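Local coordinates for sensor protein QseC (Escherichia coli, PDB 3JZ3) that acts as the sensor kinase of the QseB/QseC two-component system, probably autophosphorylating with ATP, and activates the flagella regulon, at residues 87-92 / 98-103; 123-128 / 146-151. One frame throughout, in Å; residues are numbered along the deposited sequence.

Interaction 1: 87-92 / 98-103; sequences MDIYHT and IDVRLT
With CG set anti to the backbone N (chi1 -175°), Tyr90 swings its ring off helix 78-95 to the flank of Val100, while in Ile89 the anti position points CG2 at Val100 and CG1 goes the other way. CG2 of Ile89 meets CG2 of Val100 at 4.1 Å, the two branched side chains crossing at about a right angle, methyl against methyl. Tyr90 arrives by its ring edge: CE1 lies 3.8 Å from the carbonyl O of Val100, which sits near the ring plane, and CD1 is 4.3 Å from Val100 CB. A tyrosine suits this margin of the packing, since its apolar ring edge can lie on Val100 while the residue stays partly exposed. Val100, short and beta-branched, fits a strand and lets strand and helix come close; Val86 also touches it. The CG1-CD1 branch of Ile89 turns from the strand toward helix 115-131. This is helix-on-sheet packing at an edge strand of the ATP-binding domain, the helix leading into the strand through a short connection. Without a hydrogen bond between the segments, the contact rests on van der Waals and hydrophobic packing, with the ring's C-H edge beside a polar O.

Interaction 2: 123-128 / 146-151; sequences RNLLDN and DNFIVR
Leu125 and Val150 meet at the centre of this contact, where the two backbones come closest, CB of Leu125 lying 4.1 Å from CG2 of Val150. The other methyl of Val150, CG1, reaches the helix backbone itself, 3.7 Å from the carbonyl O of Leu125, and it also has CD2 of Leu126 at 4.4 Å. A valine serves well here: its two methyls, CG1 anti to the backbone N and CG2 anti to the carbonyl carbon, spread over adjacent parts of the helix without a long chain to push it off. Two residues earlier in the strand, CE1 of Phe148 lies 4.0 Å from CD1 of Leu125, which approaches the ring obliquely; a chi1 of 68° tips the ring toward the helix for this meeting.

Helix and strand run roughly parallel, 25° apart, with axes 8.5 Å from each other, one layer laid on the other as in the alpha/beta sandwich of the HATPase fold shared with DNA gyrase B and HSP90. Strand 147-151 lies inside the mixed sheet, between 138-143 and 208-213; backbone bonds of Phe148 with Val212 and of Val150 with Ala210 hold these two residues there.

Around this apolar layer, Val212 touches both Leu125 and Phe148, and Leu82 of helix 78-95 also packs on the ring. On another side of the helix, Arg123 NE and Asp127 OD1 form a salt bridge at 3.5 Å, one turn apart, beside Ile48 of helix 42-61. Asn124 ND2 bonds to Leu120 O within its own helix and to Thr52 OG1 of helix 42-61.

Overall arrangement
The two interactions lie in series along the chain, 87-92 / 98-103 closing before 123-128 / 146-151 opens, with centres about 12 Å apart. Both set a helix on the same mixed sheet: interaction 1 uses its outermost strand 99-104, interaction 2 the inner strand 147-151, and strand 138-143 separates them. Helices 78-95 and 115-131 also adjoin each other, Ile89 packing between them and Asp88 forming a weak, long ion pair with Arg123. Together the contacts cover neighbouring parts of one sheet face with two adjoining helices, building the layered core of the ATP-binding domain in this cytoplasmic part of the kinase.

Interaction 1: 87-92 / 98-103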
loop_
_atom_site.group_PDB
_atom_site.type_symbol
_atom_site.label_atom_id
_atom_site.label_comp_id
_atom_site.label_asym_id
_atom_site.label_seq_id
_atom_site.Cartn_x
_atom_site.Cartn_y
_atom_site.Cartn_z
HETATM N N MSE B 87 14.401 0.345 7.977
HETATM C CA MSE B 87 14.061 -0.946 8.583
HETATM C C MSE B 87 13.346 -1.902 7.638
HETATM O O MSE B 87 13.597 -3.105 7.666
HETATM C CB MSE B 87 13.259 -0.761 9.875
HETATM C CG MSE B 87 14.109 -0.399 11.091
HETATM SE SE MSE B 87 15.695 -1.532 11.308
HETATM C CE MSE B 87 16.859 -0.705 9.991
ATOM N N ASP B 88 12.462 -1.359 6.809
ATOM C CA ASP B 88 11.755 -2.145 5.805
ATOM C C ASP B 88 12.723 -2.790 4.821
ATOM O O ASP B 88 12.446 -3.860 4.274
ATOM C CB ASP B 88 10.766 -1.263 5.038
ATOM C CG ASP B 88 9.512 -0.948 5.836
ATOM O OD1 ASP B 88 9.162 -1.727 6.751
ATOM O OD2 ASP B 88 8.867 0.082 5.537
ATOM N N ILE B 89 13.864 -2.131 4.629
ATOM C CA ILE B 89 14.810 -2.438 3.562
ATOM C C ILE B 89 16.046 -3.194 4.043
ATOM O O ILE B 89 16.567 -4.046 3.327
ATOM C CB ILE B 89 15.235 -1.119 2.842
ATOM C CG1 ILE B 89 14.163 -0.682 1.841
ATOM C CG2 ILE B 89 16.600 -1.236 2.163
ATOM C CD1 ILE B 89 13.895 -1.679 0.724
ATOM N N TYR B 90 16.494 -2.884 5.255
ATOM C CA TYR B 90 17.832 -3.255 5.724
ATOM C C TYR B 90 18.262 -4.707 5.482
ATOM O O TYR B 90 19.296 -4.947 4.855
ATOM C CB TYR B 90 18.012 -2.881 7.198
ATOM C CG TYR B 90 19.408 -3.123 7.722
ATOM C CD1 TYR B 90 20.463 -2.281 7.367
ATOM C CD2 TYR B 90 19.676 -4.195 8.572
ATOM C CE1 TYR B 90 21.751 -2.501 7.845
ATOM C CE2 TYR B 90 20.957 -4.425 9.056
ATOM C CZ TYR B 90 21.989 -3.573 8.691
ATOM O OH TYR B 90 23.260 -3.799 9.169
ATOM N N HIS B 91 17.473 -5.659 5.978
ATOM C CA HIS B 91 17.833 -7.077 5.923
ATOM C C HIS B 91 17.899 -7.599 4.492
ATOM O O HIS B 91 18.834 -8.316 4.129
ATOM C CB HIS B 91 16.864 -7.916 6.762
ATOM C CG HIS B 91 17.166 -9.382 6.748
ATOM N ND1 HIS B 91 18.155 -9.947 7.524
ATOM C CD2 HIS B 91 16.606 -10.401 6.052
ATOM C CE1 HIS B 91 18.195 -11.250 7.306
ATOM N NE2 HIS B 91 17.264 -11.551 6.416
ATOM N N THR B 92 16.905 -7.231 3.688
ATOM C CA THR B 92 16.842 -7.624 2.284
ATOM C C THR B 92 18.053 -7.097 1.506
ATOM O O THR B 92 18.703 -7.853 0.780
ATOM C CB THR B 92 15.517 -7.162 1.638
ATOM O OG1 THR B 92 14.424 -7.826 2.283
ATOM C CG2 THR B 92 15.486 -7.486 0.160
ATOM N N ILE B 98 24.361 -5.192 0.019
ATOM C CA ILE B 98 24.226 -3.732 0.049
ATOM C C ILE B 98 23.997 -3.264 1.486
ATOM O O ILE B 98 23.038 -3.680 2.138
ATOM C CB ILE B 98 23.053 -3.229 -0.846
ATOM C CG1 ILE B 98 23.110 -3.839 -2.260
ATOM C CG2 ILE B 98 23.004 -1.698 -0.883
ATOM C CD1 ILE B 98 24.245 -3.339 -3.147
ATOM N N ASP B 99 24.886 -2.404 1.975
ATOM C CA ASP B 99 24.756 -1.850 3.320
ATOM C C ASP B 99 24.027 -0.512 3.306
ATOM O O ASP B 99 24.297 0.339 2.456
ATOM C CB ASP B 99 26.128 -1.698 3.973
ATOM C CG ASP B 99 26.632 -2.992 4.582
ATOM O OD1 ASP B 99 26.122 -4.078 4.223
ATOM O OD2 ASP B 99 27.548 -2.921 5.431
ATOM N N VAL B 100 23.101 -0.340 4.246
ATOM C CA VAL B 100 22.356 0.915 4.378
ATOM C C VAL B 100 22.739 1.620 5.679
ATOM O O VAL B 100 22.530 1.096 6.775
ATOM C CB VAL B 100 20.822 0.703 4.299
ATOM C CG1 VAL B 100 20.091 2.040 4.356
ATOM C CG2 VAL B 100 20.444 -0.043 3.026
ATOM N N ARG B 101 23.311 2.811 5.539
ATOM C CA ARG B 101 23.780 3.589 6.673
ATOM C C ARG B 101 22.854 4.767 6.904
ATOM O O ARG B 101 22.663 5.598 6.013
ATOM C CB ARG B 101 25.210 4.078 6.425
ATOM C CG ARG B 101 25.744 5.067 7.460
ATOM C CD ARG B 101 27.089 5.655 7.031
ATOM N NE ARG B 101 28.122 4.623 6.942
ATOM C CZ ARG B 101 29.071 4.574 6.011
ATOM N NH1 ARG B 101 29.136 5.499 5.059
ATOM N NH2 ARG B 101 29.954 3.585 6.027
ATOM N N LEU B 102 22.282 4.830 8.103
ATOM C CA LEU B 102 21.449 5.958 8.504
ATOM C C LEU B 102 22.189 6.889 9.463
ATOM O O LEU B 102 22.569 6.492 10.564
ATOM C CB LEU B 102 20.135 5.477 9.125
ATOM C CG LEU B 102 19.173 6.564 9.615
ATOM C CD1 LEU B 102 18.575 7.351 8.454
ATOM C CD2 LEU B 102 18.078 5.959 10.474
ATOM N N THR B 103 22.395 8.123 9.019
ATOM C CA THR B 103 23.034 9.157 9.824
ATOM C C THR B 103 21.986 10.200 10.206
ATOM O O THR B 103 21.234 10.677 9.353
ATOM C CB THR B 103 24.195 9.830 9.053
ATOM O OG1 THR B 103 25.161 8.838 8.681
ATOM C CG2 THR B 103 24.877 10.889 9.899
#

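Interaction 2: 123-128 / 146-151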
loop_
_atom_site.group_PDB
_atom_site.type_symbol
_atom_site.label_atom_id
_atom_site.label_comp_id
_atom_site.label_asym_id
_atom_site.label_seq_id
_atom_site.Cartn_x
_atom_site.Cartn_y
_atom_site.Cartn_z
ATOM N N ARG B 123 10.667 5.807 0.365
ATOM C CA ARG B 123 10.888 4.435 -0.063
ATOM C C ARG B 123 11.289 4.313 -1.541
ATOM O O ARG B 123 12.104 3.464 -1.894
ATOM C CB ARG B 123 9.655 3.591 0.245
ATOM C CG ARG B 123 9.886 2.106 0.131
ATOM C CD ARG B 123 10.728 1.555 1.265
ATOM N NE ARG B 123 10.970 0.127 1.079
ATOM C CZ ARG B 123 10.117 -0.838 1.415
ATOM N NH1 ARG B 123 8.945 -0.549 1.965
ATOM N NH2 ARG B 123 10.440 -2.104 1.199
ATOM N N ASN B 124 10.722 5.165 -2.389
ATOM C CA ASN B 124 11.120 5.240 -3.793
ATOM C C ASN B 124 12.584 5.626 -3.971
ATOM O O ASN B 124 13.300 5.019 -4.769
ATOM C CB ASN B 124 10.227 6.215 -4.557
ATOM C CG ASN B 124 8.983 5.555 -5.094
ATOM O OD1 ASN B 124 9.025 4.861 -6.107
ATOM N ND2 ASN B 124 7.861 5.766 -4.418
ATOM N N LEU B 125 13.018 6.635 -3.219
ATOM C CA LEU B 125 14.408 7.081 -3.249
ATOM C C LEU B 125 15.343 5.991 -2.739
ATOM O O LEU B 125 16.462 5.840 -3.234
ATOM C CB LEU B 125 14.587 8.349 -2.414
ATOM C CG LEU B 125 13.884 9.637 -2.839
ATOM C CD1 LEU B 125 14.130 10.703 -1.787
ATOM C CD2 LEU B 125 14.346 10.113 -4.211
ATOM N N LEU B 126 14.867 5.241 -1.747
ATOM C CA LEU B 126 15.629 4.160 -1.139
ATOM C C LEU B 126 15.763 2.953 -2.051
ATOM O O LEU B 126 16.861 2.437 -2.230
ATOM C CB LEU B 126 15.004 3.737 0.190
ATOM C CG LEU B 126 15.569 4.386 1.446
ATOM C CD1 LEU B 126 14.785 3.918 2.650
ATOM C CD2 LEU B 126 17.037 4.036 1.601
ATOM N N ASP B 127 14.640 2.504 -2.611
ATOM C CA ASP B 127 14.629 1.397 -3.569
ATOM C C ASP B 127 15.490 1.708 -4.787
ATOM O O ASP B 127 16.216 0.840 -5.271
ATOM C CB ASP B 127 13.199 1.069 -4.009
ATOM C CG ASP B 127 12.356 0.481 -2.887
ATOM O OD1 ASP B 127 12.913 0.119 -1.828
ATOM O OD2 ASP B 127 11.125 0.382 -3.068
ATOM N N ASN B 128 15.406 2.948 -5.268
ATOM C CA ASN B 128 16.234 3.422 -6.370
ATOM C C ASN B 128 17.728 3.397 -6.032
ATOM O O ASN B 128 18.552 3.015 -6.872
ATOM C CB ASN B 128 15.801 4.828 -6.798
ATOM C CG ASN B 128 16.664 5.398 -7.915
ATOM O OD1 ASN B 128 16.991 4.705 -8.881
ATOM N ND2 ASN B 128 17.034 6.670 -7.790
ATOM N N ASP B 146 17.094 20.842 7.704
ATOM C CA ASP B 146 16.144 21.295 6.689
ATOM C C ASP B 146 16.186 20.480 5.390
ATOM O O ASP B 146 15.696 20.928 4.351
ATOM C CB ASP B 146 16.359 22.785 6.393
ATOM C CG ASP B 146 17.754 23.089 5.866
ATOM O OD1 ASP B 146 18.615 22.177 5.833
ATOM O OD2 ASP B 146 17.989 24.256 5.483
ATOM N N ASN B 147 16.780 19.290 5.459
ATOM C CA ASN B 147 16.839 18.374 4.324
ATOM C C ASN B 147 17.194 16.959 4.760
ATOM O O ASN B 147 17.770 16.761 5.829
ATOM C CB ASN B 147 17.851 18.857 3.280
ATOM C CG ASN B 147 19.279 18.843 3.799
ATOM O OD1 ASN B 147 20.019 17.879 3.593
ATOM N ND2 ASN B 147 19.668 19.909 4.489
ATOM N N PHE B 148 16.837 15.979 3.938
ATOM C CA PHE B 148 17.457 14.663 4.038
ATOM C C PHE B 148 18.054 14.257 2.696
ATOM O O PHE B 148 17.633 14.750 1.647
ATOM C CB PHE B 148 16.534 13.589 4.655
ATOM C CG PHE B 148 15.356 13.205 3.804
ATOM C CD1 PHE B 148 15.464 12.185 2.861
ATOM C CD2 PHE B 148 14.125 13.829 3.979
ATOM C CE1 PHE B 148 14.367 11.812 2.079
ATOM C CE2 PHE B 148 13.015 13.463 3.204
ATOM C CZ PHE B 148 13.141 12.456 2.251
ATOM N N ILE B 149 19.060 13.390 2.741
ATOM C CA ILE B 149 19.783 12.981 1.543
ATOM C C ILE B 149 19.843 11.466 1.449
ATOM O O ILE B 149 20.147 10.786 2.431
ATOM C CB ILE B 149 21.234 13.545 1.512
ATOM C CG1 ILE B 149 21.233 15.082 1.525
ATOM C CG2 ILE B 149 21.996 13.026 0.288
ATOM C CD1 ILE B 149 22.557 15.711 1.980
ATOM N N VAL B 150 19.534 10.949 0.264
ATOM C CA VAL B 150 19.754 9.545 -0.062
ATOM C C VAL B 150 20.822 9.505 -1.156
ATOM O O VAL B 150 20.701 10.181 -2.178
ATOM C CB VAL B 150 18.449 8.842 -0.512
ATOM C CG1 VAL B 150 18.678 7.348 -0.716
ATOM C CG2 VAL B 150 17.337 9.073 0.507
ATOM N N ARG B 151 21.871 8.721 -0.923
ATOM C CA ARG B 151 23.073 8.756 -1.748
ATOM C C ARG B 151 23.649 7.355 -1.949
ATOM O O ARG B 151 23.833 6.610 -0.985
ATOM C CB ARG B 151 24.109 9.665 -1.081
ATOM C CG ARG B 151 25.445 9.756 -1.783
ATOM C CD ARG B 151 26.559 9.968 -0.768
ATOM N NE ARG B 151 27.843 10.261 -1.403
ATOM C CZ ARG B 151 28.652 9.351 -1.941
ATOM N NH1 ARG B 151 28.322 8.063 -1.941
ATOM N NH2 ARG B 151 29.796 9.733 -2.492
#